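Local structure of NADPH-ferredoxin reductase FprA (Mycobacterium tuberculosis, 1LQT) at residues Gly85-Pro90 / Ala412-Leu417; Glu236-Ala239 / Val244-Gln247; Ile165-Pro170 / Gln192-Val197; Ala20-Ala25 / Asp377-Leu382. The protein catalyses FAD-dependent electron transfer between NADP(H) and [2Fe-2S] ferredoxin, and may supply electrons to P450 systems. All coordinates share one frame; numbering follows the deposited sequence.

Contact 1: residues Gly85-Pro90 / Ala412-Leu417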
loop_
_atom_site.group_PDB
_atom_site.type_symbol
_atom_site.label_atom_id
_atom_site.label_comp_id
_atom_site.label_asym_id
_atom_site.label_seq_id
_atom_site.Cartn_x
_atom_site.Cartn_y
_atom_site.Cartn_z
ATOM N N GLY A 85 -8.679 -16.787 6.548
ATOM C CA GLY A 85 -9.552 -17.141 5.465
ATOM C C GLY A 85 -9.094 -18.418 4.778
ATOM O O GLY A 85 -9.860 -19.012 4.006
ATOM N N GLU A 86 -7.858 -18.856 5.040
ATOM C CA GLU A 86 -7.307 -20.072 4.488
ATOM C C GLU A 86 -6.944 -21.062 5.606
ATOM O O GLU A 86 -7.579 -22.086 5.772
ATOM C CB GLU A 86 -6.079 -19.811 3.608
ATOM C CG GLU A 86 -5.491 -21.056 3.004
ATOM C CD GLU A 86 -4.301 -20.770 2.106
ATOM O OE1 GLU A 86 -4.103 -19.586 1.733
ATOM O OE2 GLU A 86 -3.553 -21.730 1.785
ATOM N N HIS A 87 -5.925 -20.748 6.400
ATOM C CA HIS A 87 -5.482 -21.652 7.464
ATOM C C HIS A 87 -6.406 -21.654 8.664
ATOM O O HIS A 87 -6.585 -22.689 9.299
ATOM C CB HIS A 87 -4.068 -21.273 7.896
ATOM C CG HIS A 87 -3.097 -21.370 6.777
ATOM N ND1 HIS A 87 -2.584 -20.261 6.137
ATOM C CD2 HIS A 87 -2.584 -22.451 6.153
ATOM C CE1 HIS A 87 -1.841 -20.674 5.129
ATOM N NE2 HIS A 87 -1.816 -21.996 5.128
ATOM N N VAL A 88 -6.894 -20.478 9.004
ATOM C CA VAL A 88 -7.847 -20.278 10.092
ATOM C C VAL A 88 -8.902 -19.312 9.601
ATOM O O VAL A 88 -8.636 -18.502 8.705
ATOM C CB VAL A 88 -7.185 -19.741 11.390
ATOM C CG1 VAL A 88 -6.100 -20.724 11.881
ATOM C CG2 VAL A 88 -6.615 -18.355 11.188
ATOM N N GLN A 89 -10.091 -19.389 10.183
ATOM C CA GLN A 89 -11.222 -18.592 9.730
ATOM C C GLN A 89 -11.624 -17.575 10.779
ATOM O O GLN A 89 -11.437 -17.793 11.981
ATOM C CB GLN A 89 -12.434 -19.495 9.443
ATOM C CG GLN A 89 -12.185 -20.558 8.440
ATOM C CD GLN A 89 -11.787 -20.011 7.096
ATOM O OE1 GLN A 89 -12.340 -19.001 6.623
ATOM N NE2 GLN A 89 -10.844 -20.668 6.470
ATOM N N PRO A 90 -12.228 -16.465 10.365
ATOM C CA PRO A 90 -12.708 -15.477 11.324
ATOM C C PRO A 90 -13.554 -16.076 12.453
ATOM O O PRO A 90 -13.368 -15.704 13.606
ATOM C CB PRO A 90 -13.479 -14.478 10.449
ATOM C CG PRO A 90 -12.662 -14.495 9.188
ATOM C CD PRO A 90 -12.367 -15.958 8.976
ATOM N N ALA A 412 -1.136 -26.517 14.267
ATOM C CA ALA A 412 -1.839 -27.616 13.595
ATOM C C ALA A 412 -2.328 -27.165 12.232
ATOM O O ALA A 412 -2.229 -27.893 11.268
ATOM C CB ALA A 412 -3.017 -28.081 14.448
ATOM N N ARG A 413 -2.858 -25.952 12.166
ATOM C CA ARG A 413 -3.411 -25.408 10.944
ATOM C C ARG A 413 -2.345 -24.958 9.961
ATOM O O ARG A 413 -2.579 -24.990 8.769
ATOM C CB ARG A 413 -4.308 -24.244 11.290
ATOM C CG ARG A 413 -5.596 -24.677 11.984
ATOM C CD ARG A 413 -6.446 -25.606 11.143
ATOM N NE ARG A 413 -7.741 -25.802 11.794
ATOM C CZ ARG A 413 -8.730 -24.939 11.790
ATOM N NH1 ARG A 413 -8.672 -23.821 11.082
ATOM N NH2 ARG A 413 -9.785 -25.184 12.532
ATOM N N GLN A 414 -1.191 -24.541 10.463
ATOM C CA GLN A 414 -0.105 -24.048 9.614
ATOM C C GLN A 414 1.208 -24.482 10.211
ATOM O O GLN A 414 1.846 -23.753 10.955
ATOM C CB GLN A 414 -0.165 -22.519 9.497
ATOM C CG GLN A 414 0.981 -21.897 8.698
ATOM C CD GLN A 414 1.266 -22.555 7.378
ATOM O OE1 GLN A 414 1.640 -23.724 7.328
ATOM N NE2 GLN A 414 1.107 -21.803 6.307
ATOM N N PRO A 415 1.629 -25.690 9.880
ATOM C CA PRO A 415 2.906 -26.212 10.387
ATOM C C PRO A 415 4.100 -25.371 9.939
ATOM O O PRO A 415 5.156 -25.472 10.566
ATOM C CB PRO A 415 2.960 -27.624 9.806
ATOM C CG PRO A 415 1.549 -28.003 9.573
ATOM C CD PRO A 415 0.872 -26.709 9.133
ATOM N N LYS A 416 3.927 -24.558 8.909
ATOM C CA LYS A 416 4.996 -23.725 8.393
ATOM C C LYS A 416 4.833 -22.277 8.829
ATOM O O LYS A 416 5.257 -21.363 8.133
ATOM C CB LYS A 416 5.051 -23.839 6.880
ATOM C CG LYS A 416 5.345 -25.266 6.388
ATOM C CD LYS A 416 5.593 -25.323 4.913
ATOM C CE LYS A 416 5.740 -26.752 4.423
ATOM N NZ LYS A 416 5.735 -26.748 2.921
ATOM N N LEU A 417 4.255 -22.045 9.993
ATOM C CA LEU A 417 4.151 -20.674 10.494
ATOM C C LEU A 417 5.545 -20.176 10.867
ATOM O O LEU A 417 6.462 -20.937 11.143
ATOM C CB LEU A 417 3.111 -20.533 11.602
ATOM C CG LEU A 417 3.397 -21.255 12.919
ATOM C CD1 LEU A 417 4.446 -20.557 13.779
ATOM C CD2 LEU A 417 2.075 -21.420 13.669
#

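Contact 2: residues Glu236-Ala239 / Val244-Gln247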
loop_
_atom_site.group_PDB
_atom_site.type_symbol
_atom_site.label_atom_id
_atom_site.label_comp_id
_atom_site.label_asym_id
_atom_site.label_seq_id
_atom_site.Cartn_x
_atom_site.Cartn_y
_atom_site.Cartn_z
ATOM N N GLU A 236 -4.868 31.596 -6.737
ATOM C CA GLU A 236 -6.001 31.855 -5.870
ATOM C C GLU A 236 -6.807 30.585 -5.631
ATOM O O GLU A 236 -7.123 30.236 -4.490
ATOM C CB GLU A 236 -6.897 32.965 -6.427
ATOM C CG GLU A 236 -8.146 33.167 -5.561
ATOM C CD GLU A 236 -9.081 34.289 -6.004
ATOM O OE1 GLU A 236 -8.588 35.319 -6.526
ATOM O OE2 GLU A 236 -10.336 34.140 -5.819
ATOM N N ASP A 237 -7.120 29.886 -6.711
ATOM C CA ASP A 237 -7.922 28.679 -6.608
ATOM C C ASP A 237 -7.132 27.584 -5.873
ATOM O O ASP A 237 -7.705 26.789 -5.117
ATOM C CB ASP A 237 -8.350 28.206 -7.986
ATOM C CG ASP A 237 -9.335 29.127 -8.665
ATOM O OD1 ASP A 237 -10.252 29.645 -8.002
ATOM O OD2 ASP A 237 -9.182 29.353 -9.891
ATOM N N ALA A 238 -5.823 27.532 -6.088
ATOM C CA ALA A 238 -4.999 26.531 -5.409
ATOM C C ALA A 238 -5.019 26.741 -3.897
ATOM O O ALA A 238 -5.148 25.807 -3.133
ATOM C CB ALA A 238 -3.583 26.573 -5.906
ATOM N N ALA A 239 -4.862 27.994 -3.485
ATOM C CA ALA A 239 -4.877 28.321 -2.067
ATOM C C ALA A 239 -6.216 27.951 -1.442
ATOM O O ALA A 239 -6.249 27.555 -0.272
ATOM C CB ALA A 239 -4.539 29.799 -1.844
ATOM N N VAL A 244 -1.344 22.359 0.891
ATOM C CA VAL A 244 -0.582 21.408 0.086
ATOM C C VAL A 244 -0.761 21.739 -1.381
ATOM O O VAL A 244 0.200 21.749 -2.131
ATOM C CB VAL A 244 -1.002 19.975 0.399
ATOM C CG1 VAL A 244 -0.359 19.000 -0.584
ATOM C CG2 VAL A 244 -0.595 19.651 1.848
ATOM N N CYS A 245 -1.990 21.999 -1.783
ATOM C CA CYS A 245 -2.275 22.317 -3.174
ATOM C C CYS A 245 -1.502 23.574 -3.599
ATOM O O CYS A 245 -0.876 23.606 -4.649
ATOM C CB CYS A 245 -3.764 22.503 -3.352
ATOM S SG CYS A 245 -4.227 22.911 -5.050
ATOM N N LYS A 246 -1.532 24.584 -2.755
ATOM C CA LYS A 246 -0.773 25.788 -3.039
ATOM C C LYS A 246 0.690 25.493 -3.334
ATOM O O LYS A 246 1.267 25.976 -4.323
ATOM C CB LYS A 246 -0.882 26.729 -1.835
ATOM C CG LYS A 246 0.018 27.964 -1.880
ATOM C CD LYS A 246 -0.240 28.916 -0.697
ATOM C CE LYS A 246 0.595 30.193 -0.831
ATOM N NZ LYS A 246 0.189 30.971 -2.050
ATOM N N GLN A 247 1.297 24.684 -2.466
ATOM C CA GLN A 247 2.697 24.339 -2.627
ATOM C C GLN A 247 2.908 23.485 -3.872
ATOM O O GLN A 247 3.875 23.661 -4.598
ATOM C CB GLN A 247 3.270 23.668 -1.369
ATOM C CG GLN A 247 3.210 24.536 -0.133
ATOM C CD GLN A 247 3.928 25.850 -0.311
ATOM O OE1 GLN A 247 5.052 25.888 -0.810
ATOM N NE2 GLN A 247 3.290 26.935 0.120
#

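Contact 3: residues Ile165-Pro170 / Gln192-Val197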
loop_
_atom_site.group_PDB
_atom_site.type_symbol
_atom_site.label_atom_id
_atom_site.label_comp_id
_atom_site.label_asym_id
_atom_site.label_seq_id
_atom_site.Cartn_x
_atom_site.Cartn_y
_atom_site.Cartn_z
ATOM N N ILE A 165 10.488 4.728 -10.347
ATOM C CA ILE A 165 11.187 3.464 -10.494
ATOM C C ILE A 165 11.450 3.135 -11.949
ATOM O O ILE A 165 12.513 2.622 -12.295
ATOM C CB ILE A 165 10.436 2.357 -9.734
ATOM C CG1 ILE A 165 10.402 2.674 -8.214
ATOM C CG2 ILE A 165 11.016 1.024 -10.048
ATOM C CD1 ILE A 165 11.695 2.940 -7.565
ATOM N N LEU A 166 10.529 3.504 -12.835
ATOM C CA LEU A 166 10.725 3.251 -14.259
ATOM C C LEU A 166 11.833 4.078 -14.895
ATOM O O LEU A 166 12.402 3.661 -15.897
ATOM C CB LEU A 166 9.415 3.489 -15.024
ATOM C CG LEU A 166 8.303 2.458 -14.782
ATOM C CD1 LEU A 166 7.012 2.979 -15.416
ATOM C CD2 LEU A 166 8.663 1.094 -15.350
ATOM N N LEU A 167 12.123 5.238 -14.315
ATOM C CA LEU A 167 13.036 6.212 -14.933
ATOM C C LEU A 167 14.341 6.463 -14.200
ATOM O O LEU A 167 15.261 6.999 -14.767
ATOM C CB LEU A 167 12.335 7.539 -15.125
ATOM C CG LEU A 167 11.228 7.531 -16.176
ATOM C CD1 LEU A 167 10.440 8.814 -16.149
ATOM C CD2 LEU A 167 11.789 7.334 -17.550
ATOM N N THR A 168 14.447 6.015 -12.955
ATOM C CA THR A 168 15.658 6.269 -12.191
ATOM C C THR A 168 16.823 5.466 -12.751
ATOM O O THR A 168 16.685 4.336 -13.199
ATOM C CB THR A 168 15.452 5.887 -10.716
ATOM O OG1 THR A 168 14.496 6.772 -10.110
ATOM C CG2 THR A 168 16.729 6.008 -9.895
ATOM N N ASP A 169 17.984 6.082 -12.766
ATOM C CA ASP A 169 19.200 5.405 -13.196
ATOM C C ASP A 169 19.321 4.095 -12.429
ATOM O O ASP A 169 19.319 4.104 -11.201
ATOM C CB ASP A 169 20.371 6.337 -12.851
ATOM C CG ASP A 169 21.730 5.789 -13.198
ATOM O OD1 ASP A 169 21.865 4.632 -13.644
ATOM O OD2 ASP A 169 22.743 6.507 -13.060
ATOM N N PRO A 170 19.385 2.970 -13.114
ATOM C CA PRO A 170 19.522 1.695 -12.413
ATOM C C PRO A 170 20.742 1.612 -11.493
ATOM O O PRO A 170 20.712 0.848 -10.531
ATOM C CB PRO A 170 19.549 0.676 -13.546
ATOM C CG PRO A 170 19.933 1.473 -14.744
ATOM C CD PRO A 170 19.233 2.776 -14.564
ATOM N N GLN A 192 12.046 5.355 -22.184
ATOM C CA GLN A 192 12.585 6.697 -22.394
ATOM C C GLN A 192 11.621 7.777 -21.934
ATOM O O GLN A 192 12.031 8.886 -21.726
ATOM C CB GLN A 192 12.908 6.903 -23.878
ATOM C CG GLN A 192 13.962 5.930 -24.421
ATOM C CD GLN A 192 15.340 6.148 -23.850
ATOM O OE1 GLN A 192 15.653 7.211 -23.281
ATOM N NE2 GLN A 192 16.190 5.139 -24.003
ATOM N N GLU A 193 10.340 7.443 -21.819
ATOM C CA GLU A 193 9.328 8.414 -21.432
ATOM C C GLU A 193 8.232 7.716 -20.647
ATOM O O GLU A 193 7.762 6.656 -21.057
ATOM C CB GLU A 193 8.684 9.072 -22.660
ATOM C CG GLU A 193 7.624 10.100 -22.347
ATOM C CD GLU A 193 7.158 10.860 -23.577
ATOM O OE1 GLU A 193 7.855 11.790 -23.975
ATOM O OE2 GLU A 193 6.116 10.509 -24.148
ATOM N N VAL A 194 7.851 8.320 -19.532
ATOM C CA VAL A 194 6.657 7.933 -18.805
ATOM C C VAL A 194 5.696 9.107 -18.866
ATOM O O VAL A 194 6.067 10.216 -18.533
ATOM C CB VAL A 194 6.950 7.606 -17.324
ATOM C CG1 VAL A 194 5.668 7.305 -16.578
ATOM C CG2 VAL A 194 7.899 6.428 -17.204
ATOM N N VAL A 195 4.483 8.829 -19.289
ATOM C CA VAL A 195 3.430 9.837 -19.315
ATOM C C VAL A 195 2.462 9.527 -18.178
ATOM O O VAL A 195 1.884 8.455 -18.116
ATOM C CB VAL A 195 2.666 9.865 -20.640
ATOM C CG1 VAL A 195 1.708 11.024 -20.644
ATOM C CG2 VAL A 195 3.651 9.977 -21.808
ATOM N N ILE A 196 2.350 10.449 -17.231
ATOM C CA ILE A 196 1.444 10.358 -16.075
ATOM C C ILE A 196 0.182 11.102 -16.453
ATOM O O ILE A 196 0.206 12.297 -16.733
ATOM C CB ILE A 196 2.079 10.972 -14.844
ATOM C CG1 ILE A 196 3.368 10.252 -14.500
ATOM C CG2 ILE A 196 1.097 10.930 -13.671
ATOM C CD1 ILE A 196 4.146 10.872 -13.403
ATOM N N VAL A 197 -0.929 10.382 -16.439
ATOM C CA VAL A 197 -2.193 10.851 -17.003
ATOM C C VAL A 197 -3.239 10.978 -15.891
ATOM O O VAL A 197 -3.679 9.971 -15.324
ATOM C CB VAL A 197 -2.679 9.863 -18.080
ATOM C CG1 VAL A 197 -3.934 10.364 -18.747
ATOM C CG2 VAL A 197 -1.597 9.622 -19.117
#

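Contact 4: residues Ala20-Ala25 / Asp377-Leu382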
loop_
_atom_site.group_PDB
_atom_site.type_symbol
_atom_site.label_atom_id
_atom_site.label_comp_id
_atom_site.label_asym_id
_atom_site.label_seq_id
_atom_site.Cartn_x
_atom_site.Cartn_y
_atom_site.Cartn_z
ATOM N N ALA A 20 0.093 -1.478 20.009
ATOM C CA ALA A 20 0.642 -0.553 20.973
ATOM C C ALA A 20 -0.437 0.050 21.842
ATOM O O ALA A 20 -0.259 0.193 23.056
ATOM C CB ALA A 20 1.463 0.533 20.282
ATOM N N SER A 21 -1.563 0.408 21.239
ATOM C CA SER A 21 -2.672 0.989 22.010
ATOM C C SER A 21 -3.231 0.002 23.041
ATOM O O SER A 21 -3.556 0.384 24.156
ATOM C CB SER A 21 -3.775 1.444 21.075
ATOM O OG SER A 21 -3.378 2.525 20.278
ATOM N N LEU A 22 -3.332 -1.260 22.678
ATOM C CA LEU A 22 -3.816 -2.278 23.591
ATOM C C LEU A 22 -2.880 -2.426 24.772
ATOM O O LEU A 22 -3.306 -2.481 25.929
ATOM C CB LEU A 22 -3.965 -3.597 22.877
ATOM C CG LEU A 22 -5.101 -3.685 21.852
ATOM C CD1 LEU A 22 -4.863 -4.810 20.857
ATOM C CD2 LEU A 22 -6.465 -3.829 22.543
ATOM N N LEU A 23 -1.578 -2.514 24.503
ATOM C CA LEU A 23 -0.612 -2.722 25.568
ATOM C C LEU A 23 -0.518 -1.491 26.466
ATOM O O LEU A 23 -0.358 -1.598 27.687
ATOM C CB LEU A 23 0.735 -3.093 24.956
ATOM C CG LEU A 23 0.763 -4.408 24.197
ATOM C CD1 LEU A 23 2.104 -4.595 23.507
ATOM C CD2 LEU A 23 0.416 -5.597 25.080
ATOM N N LYS A 24 -0.637 -0.308 25.874
ATOM C CA LYS A 24 -0.646 0.939 26.637
ATOM C C LYS A 24 -1.834 1.026 27.588
ATOM O O LYS A 24 -1.693 1.455 28.719
ATOM C CB LYS A 24 -0.635 2.148 25.706
ATOM C CG LYS A 24 -0.673 3.494 26.411
ATOM C CD LYS A 24 -0.735 4.631 25.397
ATOM C CE LYS A 24 -2.010 4.635 24.542
ATOM N NZ LYS A 24 -1.906 5.571 23.396
ATOM N N ALA A 25 -2.996 0.613 27.111
ATOM C CA ALA A 25 -4.177 0.573 27.964
ATOM C C ALA A 25 -3.906 -0.311 29.190
ATOM O O ALA A 25 -4.212 0.078 30.326
ATOM C CB ALA A 25 -5.359 0.076 27.196
ATOM N N ASP A 377 -8.659 4.866 18.165
ATOM C CA ASP A 377 -10.102 4.987 18.251
ATOM C C ASP A 377 -10.777 3.634 18.275
ATOM O O ASP A 377 -11.670 3.387 19.110
ATOM C CB ASP A 377 -10.628 5.848 17.104
ATOM C CG ASP A 377 -10.288 7.315 17.277
ATOM O OD1 ASP A 377 -9.957 7.750 18.396
ATOM O OD2 ASP A 377 -10.324 8.098 16.327
ATOM N N THR A 378 -10.371 2.759 17.365
ATOM C CA THR A 378 -10.918 1.415 17.358
ATOM C C THR A 378 -10.645 0.701 18.708
ATOM O O THR A 378 -11.538 0.038 19.268
ATOM C CB THR A 378 -10.325 0.575 16.211
ATOM O OG1 THR A 378 -10.813 1.011 14.940
ATOM C CG2 THR A 378 -10.795 -0.823 16.338
ATOM N N VAL A 379 -9.409 0.810 19.181
ATOM C CA VAL A 379 -9.024 0.119 20.414
ATOM C C VAL A 379 -9.793 0.633 21.619
ATOM O O VAL A 379 -10.229 -0.148 22.449
ATOM C CB VAL A 379 -7.497 0.179 20.614
ATOM C CG1 VAL A 379 -7.127 -0.189 22.020
ATOM C CG2 VAL A 379 -6.798 -0.733 19.601
ATOM N N ASP A 380 -10.047 1.942 21.657
ATOM C CA ASP A 380 -10.832 2.479 22.748
ATOM C C ASP A 380 -12.220 1.836 22.754
ATOM O O ASP A 380 -12.747 1.455 23.795
ATOM C CB ASP A 380 -11.003 3.976 22.603
ATOM C CG ASP A 380 -9.743 4.773 22.889
ATOM O OD1 ASP A 380 -8.768 4.264 23.478
ATOM O OD2 ASP A 380 -9.695 5.989 22.568
ATOM N N THR A 381 -12.847 1.751 21.587
ATOM C CA THR A 381 -14.161 1.103 21.475
ATOM C C THR A 381 -14.124 -0.357 21.922
ATOM O O THR A 381 -14.980 -0.819 22.679
ATOM C CB THR A 381 -14.653 1.161 20.011
ATOM O OG1 THR A 381 -14.754 2.516 19.570
ATOM C CG2 THR A 381 -16.032 0.560 19.873
ATOM N N LEU A 382 -13.132 -1.090 21.418
ATOM C CA LEU A 382 -12.935 -2.480 21.760
ATOM C C LEU A 382 -12.821 -2.669 23.272
ATOM O O LEU A 382 -13.467 -3.555 23.857
ATOM C CB LEU A 382 -11.674 -2.966 21.031
ATOM C CG LEU A 382 -11.196 -4.390 21.227
ATOM C CD1 LEU A 382 -10.244 -4.753 20.111
ATOM C CD2 LEU A 382 -10.527 -4.599 22.546
#

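Contact 1: residues Gly85-Pro90 / Ala412-Leu417
The loop 85-90 comes closest to the C-terminal end of helix 402-413 where the CA atoms of H87 and R413 stand 5.5 Å apart, just before Q414 leaves helical geometry and opens a type I beta turn to L417. R413 is bent at chi2 (-60°), which brings its CB, CG and CD alongside H87 O at 3.4 to 3.5 Å and lets its NH1 give H87 O a hydrogen bond of 3.0 Å. The bond is fairly straight, 161° at the hydrogen, and the oxygen lies in the guanidinium plane; seen from the carbonyl, the donor is tilted slightly out of plane. V88 CG1 packs against CB and CG of R413, 4.0 Å from CG, while the V88 side chain also meets W409 and L410 of helix 402-413. In the H87 imidazole, ND1 accepts a hydrogen bond from the backbone N of V83. Over one face of the ring lies the amide of Q414, turned 37° from it, with the CG of E86 above the opposite face. H87 NE2 and Q414 NE2 come within 3.2 Å, but the angles are too poor for a hydrogen bond; Q414 NE2 donates to N81 O. V88 adjoins V84, a probable FAD-binding residue, and its side chain is about 7 Å from the FAD. R413 NH1 also forms a salt bridge with E92, whose OE1 accepts the backbone N of Q89, the N-cap residue of helix 90-96; the guanidinium thus links the H87 carbonyl to E92, which would be expected to balance its charge.

Contact 2: residues Glu236-Ala239 / Val244-Gln247
Two consecutive helices joined by a tight turn, the short 235-241 and the longer 243-256, lie at the periphery of the NADP-binding half of the protein, and A238 meets C245 and K246 across the joint. The backbones come very near: the CA atoms of A238 and K246 are 4.9 Å apart, consistent with the small A238 side chain, whose CB points toward the second helix. C245 SG reaches across from the second helix. With SG anti to its own backbone N (chi1 180°), the thiol extends toward the first helix and rests 3.8 Å from A238 CB and 3.7 Å from A238 CA. C245 CB lies 3.6 Å from A238 O, while SG lies against CA and CB. Both residues are buried, and L203, in the loop after strand 193-197, touches both side chains. This pair of helices lies within the pyridine nucleotide-disulphide oxidoreductase family region, on the same half of the molecule as the parallel sheet that contains strands 149-153 and 193-197. The bound NADP derivative is about 12 Å from the C245 side chain, so the packing is remote from the nucleotide itself. On the more exposed side of the joint, A239 CA stands 4.3 Å from K246 CB. That contact is made by the root of the lysine alone: its chain is extended through chi3, and the amine turns off from the first helix.

Contact 3: residues Ile165-Pro170 / Gln192-Val197
V194 CG2 is the methyl on which L166 and L167, the last turn of helix 157-167, converge. V194 has CG1 anti to its backbone N (chi1 176°), which sets CG2 beside that N and turns it toward the helix end. L167 supplies the closer partner: its CD1 lies 3.6 Å from V194 CG2 and 3.9 Å from V194 CB, while its CG sits 3.7 Å from the same methyl. The two side chains meet at a slant. L166 comes across at about a right angle, with both CB and CD1 4.0 Å from V194 CG2. The two leucines share nearly one conformation, CG opposite the carbonyl carbon (chi1 near -70°) and chi2 extended. Helix 157-167 follows strand 149-153 and packs on the parallel sheet to which strand 193-197 also belongs, as in a Rossmann-type nucleotide-binding fold whose GxGxxA-like turn lies at the other end of the helix. Residues of the adjacent strands 149-153 and 265-270 extend the apolar layer: A150 touches L166, V152 touches V194, and M267 touches L167. E193, whose CB points away from the helix, forms salt bridges to R149 and R266 on the flanking strands.

Contact 4: residues Ala20-Ala25 / Asp377-Leu382
A buried helix-to-helix packing joins the FAD-binding region to the C-terminal part of the chain: helix 13-28 lies against helix 370-391, the segments crossing at -47° with their axes 9.5 Å apart at closest approach. V379 wedges against S21 and L22. Its CG1, anti to the backbone N (chi1 165°), lies 3.7 Å from L22 CD2 and 3.8 Å from S21 CB. The other branch, V379 CG2, meets the same pair, 4.0 Å from S21 CB and 4.1 Å from L22 CG. Helix 13-28 is the helix after the first strand, 4-9, of the sheet that carries the FAD, and the turn leading into it carries a GxGxxA-like sequence, consistent with a Rossmann-type site whose backbone amides face the FAD; the V379 side chain is about 12 Å from the FAD. L22 bends toward the second helix through its CD2, which also lies 4.1 Å from L382 CD2, the two leucine side chains standing nearly perpendicular. I101 of strand 99-102 touches both leucines, and M34 and V36 of strand 34-40 also line L22, so this apolar patch continues into the sheet beneath the helices. On the S21 side the surroundings become polar: S21 OG has Q376 OE1 as its main partner, with F17 O also within bonding reach, and K24 NZ reaches the same Q376 OE1.

From the N terminus, the chain first lays down helix 13-28, whose partner comes only at 377-382, so contact 4 closes a loop of 351 intervening residues. Contact 1 opens at 85-90, inside that loop, but closes at 412-417, beyond it; contacts 1 and 4 therefore cross. Both loops enclose the local closures: contact 3, between the helix 157-167 end and strand 193-197, and then contact 2, where two consecutive helices pack across the turn that joins them. Contacts 2 and 3 are in series, their centres 27 Å apart, and belong to the NADP-binding half. Contacts 1 and 4 tie the C-terminal helices to the FAD-binding half, and contact 1 lies on the opposite side of the chain's centre from contacts 2 and 3.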